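Local atomic coordinates of AvrRxo1-ORF1 (Xanthomonas oryzae pv. oryzicola, PDB entry 4Z8T), a protein that is a type III effector of a plant pathogen, carries a polynucleotide kinase domain related to zeta toxins, and probably phosphorylates a nucleotide-like substrate. Residues 69-74 / 180-185; 240-245 / 253-258. One frame throughout, in Å; residues are numbered along the deposited sequence.

Contact 1 (69-74 / 180-185); sequences ALRGNT and VELCDI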
# COMPACT_ATOMS: atom_id res chain seq x y z
N ALA A 69 -18.36 18.33 -16.15
CA ALA A 69 -16.99 18.39 -15.68
C ALA A 69 -16.43 16.97 -15.71
O ALA A 69 -17.00 16.06 -15.12
CB ALA A 69 -16.94 18.97 -14.25
N LEU A 70 -15.33 16.78 -16.44
CA LEU A 70 -14.67 15.49 -16.47
C LEU A 70 -13.37 15.60 -15.69
O LEU A 70 -12.35 16.09 -16.20
CB LEU A 70 -14.37 15.08 -17.92
CG LEU A 70 -15.58 15.24 -18.84
CD1 LEU A 70 -15.23 14.94 -20.31
CD2 LEU A 70 -16.69 14.34 -18.36
N ARG A 71 -13.42 15.19 -14.43
CA ARG A 71 -12.27 15.25 -13.53
C ARG A 71 -11.43 13.99 -13.65
O ARG A 71 -11.96 12.90 -13.76
CB ARG A 71 -12.79 15.34 -12.09
CG ARG A 71 -11.71 15.50 -11.03
CD ARG A 71 -12.30 15.81 -9.65
NE ARG A 71 -11.24 16.17 -8.72
CZ ARG A 71 -10.60 15.32 -7.92
NH1 ARG A 71 -10.91 14.03 -7.91
NH2 ARG A 71 -9.63 15.76 -7.13
N GLY A 72 -10.12 14.15 -13.61
CA GLY A 72 -9.26 12.99 -13.49
C GLY A 72 -7.89 13.23 -14.07
O GLY A 72 -7.72 14.12 -14.90
N ASN A 73 -6.94 12.42 -13.62
CA ASN A 73 -5.56 12.55 -14.07
C ASN A 73 -5.38 12.19 -15.54
O ASN A 73 -6.26 11.63 -16.19
CB ASN A 73 -4.67 11.65 -13.20
CG ASN A 73 -3.20 12.02 -13.28
OD1 ASN A 73 -2.85 13.18 -13.54
ND2 ASN A 73 -2.33 11.04 -13.05
N THR A 74 -4.21 12.54 -16.05
CA THR A 74 -3.83 12.26 -17.43
C THR A 74 -3.98 10.78 -17.80
O THR A 74 -3.54 9.90 -17.05
CB THR A 74 -2.37 12.70 -17.61
OG1 THR A 74 -2.24 14.07 -17.21
CG2 THR A 74 -1.93 12.56 -19.06
N VAL A 180 -24.02 21.20 -12.21
CA VAL A 180 -22.73 20.56 -12.43
C VAL A 180 -22.93 19.06 -12.53
O VAL A 180 -23.39 18.43 -11.58
CB VAL A 180 -21.73 20.86 -11.29
CG1 VAL A 180 -20.42 20.12 -11.53
CG2 VAL A 180 -21.48 22.35 -11.20
N GLU A 181 -22.59 18.48 -13.68
CA GLU A 181 -22.63 17.04 -13.85
C GLU A 181 -21.18 16.60 -13.89
O GLU A 181 -20.48 16.85 -14.87
CB GLU A 181 -23.35 16.67 -15.14
CG GLU A 181 -23.60 15.19 -15.31
CD GLU A 181 -24.69 14.65 -14.37
OE1 GLU A 181 -25.51 15.45 -13.83
OE2 GLU A 181 -24.73 13.41 -14.19
N LEU A 182 -20.72 15.96 -12.83
CA LEU A 182 -19.30 15.67 -12.70
C LEU A 182 -19.05 14.18 -12.74
O LEU A 182 -19.63 13.41 -11.96
CB LEU A 182 -18.75 16.27 -11.40
CG LEU A 182 -17.22 16.33 -11.34
CD1 LEU A 182 -16.77 17.54 -10.54
CD2 LEU A 182 -16.59 15.06 -10.76
N CYS A 183 -18.18 13.77 -13.67
CA CYS A 183 -17.67 12.41 -13.69
C CYS A 183 -16.22 12.49 -13.33
O CYS A 183 -15.48 13.31 -13.88
CB CYS A 183 -17.80 11.79 -15.09
SG CYS A 183 -19.44 11.11 -15.41
N ASP A 184 -15.82 11.67 -12.37
CA ASP A 184 -14.47 11.67 -11.82
C ASP A 184 -13.90 10.29 -12.15
O ASP A 184 -14.51 9.28 -11.81
CB ASP A 184 -14.59 11.89 -10.31
CG ASP A 184 -13.27 12.15 -9.63
OD1 ASP A 184 -12.22 12.22 -10.31
OD2 ASP A 184 -13.29 12.28 -8.39
N ILE A 185 -12.77 10.27 -12.84
CA ILE A 185 -12.25 9.03 -13.42
C ILE A 185 -10.85 8.77 -12.89
O ILE A 185 -9.97 9.62 -13.00
CB ILE A 185 -12.18 9.15 -14.97
CG1 ILE A 185 -13.59 9.40 -15.55
CG2 ILE A 185 -11.61 7.86 -15.55
CD1 ILE A 185 -13.85 10.82 -16.02
O HOH W 1 -7.91 10.54 -11.71
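CG is anti to the backbone N in both Arg71 (chi1 -177°) and Asp184, and the two side chains leave the same face of the sheet side by side, pointing the same way; the extended arginine chain runs alongside the carboxylate, its guanidinium swung about the last torsion so that NH1 faces the oxygens. The setting is the parallel core of a P-loop kinase fold: 69-71 belongs to the strand that leads into a probable Walker A loop, which takes in Gly72, and 180-185 is its neighbour. Four backbone hydrogen bonds join them, from Ala69 N to Glu181 O, Cys183 N to Ala69 O, Arg71 N to Cys183 O and Ile185 N to Arg71 O, the third being 2.8 Å long. In the salt bridge, Arg71 NH1 reaches Asp184 OD2 at 3.0 Å on the syn side, 27° out of the carboxylate plane, while a weak bond goes from the same NH1 to Asp184 OD1 at 3.3 Å. The guanidinium and carboxylate planes stand 80° apart, so this is no flat two-pronged pairing. Further bonds fix the rotation of both groups: Arg71 NE is held by Leu160 O and NH2 by Val220 O and Ser161 O, and Asp184 OD2 also takes Arg224 and the hydroxyl of Tyr240. On the same face Leu182 CG lies 3.9 Å from Ala69 CB, and its CD2 meets Arg71 CB at 4.0 Å. The reverse face carries Leu70 and Cys183, which touch more loosely, CD2 to CB at 4.3 Å. Past the last direct backbone bond the two segments are bridged by a water that accepts from Asn73 N and donates to Ile185 O at 2.6 Å.

Contact 2 (240-245 / 253-258); sequences YRLFGT and MVASVI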
# COMPACT_ATOMS: atom_id res chain seq x y z
N TYR A 240 -22.73 13.57 -9.12
CA TYR A 240 -21.33 13.15 -9.07
C TYR A 240 -21.25 11.63 -9.25
O TYR A 240 -21.96 10.88 -8.59
CB TYR A 240 -20.71 13.54 -7.72
CG TYR A 240 -19.32 12.98 -7.52
CD1 TYR A 240 -19.13 11.70 -7.01
CD2 TYR A 240 -18.19 13.72 -7.86
CE1 TYR A 240 -17.87 11.17 -6.85
CE2 TYR A 240 -16.91 13.20 -7.69
CZ TYR A 240 -16.76 11.92 -7.19
OH TYR A 240 -15.50 11.39 -7.01
N ARG A 241 -20.34 11.18 -10.12
CA ARG A 241 -20.05 9.74 -10.22
C ARG A 241 -18.55 9.56 -10.27
O ARG A 241 -17.85 10.32 -10.96
CB ARG A 241 -20.66 9.15 -11.49
CG ARG A 241 -22.16 8.94 -11.40
CD ARG A 241 -22.71 8.45 -12.74
NE ARG A 241 -22.72 9.55 -13.72
CZ ARG A 241 -22.73 9.36 -15.04
NH1 ARG A 241 -22.72 8.12 -15.52
NH2 ARG A 241 -22.73 10.40 -15.85
N LEU A 242 -18.06 8.56 -9.55
CA LEU A 242 -16.64 8.25 -9.50
C LEU A 242 -16.44 6.87 -10.10
O LEU A 242 -17.04 5.92 -9.66
CB LEU A 242 -16.16 8.18 -8.05
CG LEU A 242 -14.75 7.61 -7.82
CD1 LEU A 242 -13.66 8.42 -8.54
CD2 LEU A 242 -14.50 7.61 -6.31
N PHE A 243 -15.56 6.78 -11.10
CA PHE A 243 -15.27 5.48 -11.72
C PHE A 243 -13.83 5.17 -11.46
O PHE A 243 -12.98 6.03 -11.62
CB PHE A 243 -15.51 5.54 -13.23
CG PHE A 243 -16.94 5.74 -13.62
CD1 PHE A 243 -17.81 4.67 -13.72
CD2 PHE A 243 -17.44 7.02 -13.83
CE1 PHE A 243 -19.16 4.87 -14.07
CE2 PHE A 243 -18.77 7.22 -14.18
CZ PHE A 243 -19.62 6.16 -14.29
N GLY A 244 -13.56 3.93 -11.04
CA GLY A 244 -12.20 3.50 -10.77
C GLY A 244 -11.89 2.31 -11.65
O GLY A 244 -12.76 1.84 -12.38
N THR A 245 -10.65 1.85 -11.59
CA THR A 245 -10.19 0.81 -12.50
C THR A 245 -9.96 -0.50 -11.76
O THR A 245 -9.17 -0.55 -10.81
CB THR A 245 -8.91 1.26 -13.22
OG1 THR A 245 -9.14 2.51 -13.88
CG2 THR A 245 -8.47 0.20 -14.26
N MSE A 253 -18.11 1.60 -11.36
CA MSE A 253 -18.61 2.65 -10.48
C MSE A 253 -18.13 2.40 -9.06
O MSE A 253 -18.22 1.27 -8.56
CB MSE A 253 -20.13 2.67 -10.50
CG MSE A 253 -20.71 3.68 -9.58
SE MSE A 253 -20.84 5.37 -10.50
CE MSE A 253 -22.13 4.93 -11.93
N VAL A 254 -17.65 3.45 -8.41
CA VAL A 254 -17.07 3.30 -7.09
C VAL A 254 -17.88 4.05 -6.03
O VAL A 254 -18.16 3.51 -4.96
CB VAL A 254 -15.61 3.78 -7.08
CG1 VAL A 254 -15.06 3.82 -5.64
CG2 VAL A 254 -14.76 2.84 -7.92
N ALA A 255 -18.26 5.29 -6.33
CA ALA A 255 -19.11 6.06 -5.41
C ALA A 255 -19.92 7.04 -6.24
O ALA A 255 -19.55 7.37 -7.36
CB ALA A 255 -18.26 6.81 -4.36
N SER A 256 -21.02 7.53 -5.68
CA SER A 256 -21.88 8.42 -6.45
C SER A 256 -22.75 9.30 -5.58
O SER A 256 -23.13 8.92 -4.47
CB SER A 256 -22.77 7.62 -7.42
OG SER A 256 -23.64 6.73 -6.73
N VAL A 257 -23.07 10.48 -6.09
CA VAL A 257 -24.10 11.30 -5.44
C VAL A 257 -25.05 11.70 -6.55
O VAL A 257 -24.72 12.54 -7.38
CB VAL A 257 -23.51 12.54 -4.76
CG1 VAL A 257 -24.61 13.21 -3.91
CG2 VAL A 257 -22.30 12.19 -3.88
N ILE A 258 -26.23 11.08 -6.54
CA ILE A 258 -27.20 11.23 -7.62
C ILE A 258 -28.57 11.54 -7.02
O ILE A 258 -29.11 10.74 -6.25
CB ILE A 258 -27.27 9.94 -8.45
CG1 ILE A 258 -25.93 9.67 -9.13
CG2 ILE A 258 -28.35 10.03 -9.55
CD1 ILE A 258 -25.85 8.30 -9.77
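Met253, a selenomethionine, lays its SE over one face of the Phe243 ring, 4.3 Å from the centroid and 26° off the ring normal, in a Met-aromatic contact. Its chain leaves the backbone with CG anti to N (chi1 177°) and then bends at both chi2 and chi3, which brings the terminal methyl over to the side chains of the neighbouring strand. Met253 CE thus touches Phe243 CZ at 3.7 Å and Arg241 CD, also at 3.7 Å, while Arg241 CB and CG meet SE. The guanidinium beyond donates from NH1 to Lys85 O, and NH2 has Glu181 as a long, weak ion partner. These residues occupy one face of a beta hairpin whose first strand, 238-245, runs parallel to 179-185 and so extends the parallel part of the P-loop sheet, and whose second, 251-258, turns back antiparallel to it. Tyr240 and Val257 form a hydrogen-bonded pair with two 2.8 Å bonds, N to O in each direction; two residues on, Leu242 N bonds to Ala255 O. The partner of Leu242 O is then Val254 N, at 2.8 Å, and the pairing slips by one residue to match Phe243 with Met253: a beta bulge. At the slip, Val254 turns its side chain toward the first strand. CG2 sits 3.5 Å from Gly244 N, whereas CG1 meets Leu242 CD2 at 3.9 Å, the two side chains lying askew. Leu242 and Ala255 share the second face with Tyr240 and Val257; Tyr270 of helix 267-272 packs on Leu242 and Ala255, while helix 224-233 covers Tyr240. The tyrosine CB packs against Val257 CB at 4.2 Å, and its ring turns an edge to Val257 N and Ser256 CA.

Both contacts belong to one mixed sheet, where strands 179-185 and 238-245 are neighbours, so contact 2 lies next to contact 1 across the sheet, their centres about 10 Å apart. Contact 1 lies deeper, its centre about 9 Å from the centre of the chain, against about 18 Å for contact 2, and pairs parallel strands distant in sequence; contact 2 is a local antiparallel hairpin, also largely buried but with Ile258 exposed. Their chemistry differs accordingly: a buried ion pair beside a probable phosphate-binding loop in the first, mainly apolar and selenium-aromatic packing in the second. Asp184 joins them, since besides its side chain its O probably accepts a hydrogen bond from Phe243 N at 2.8 Å.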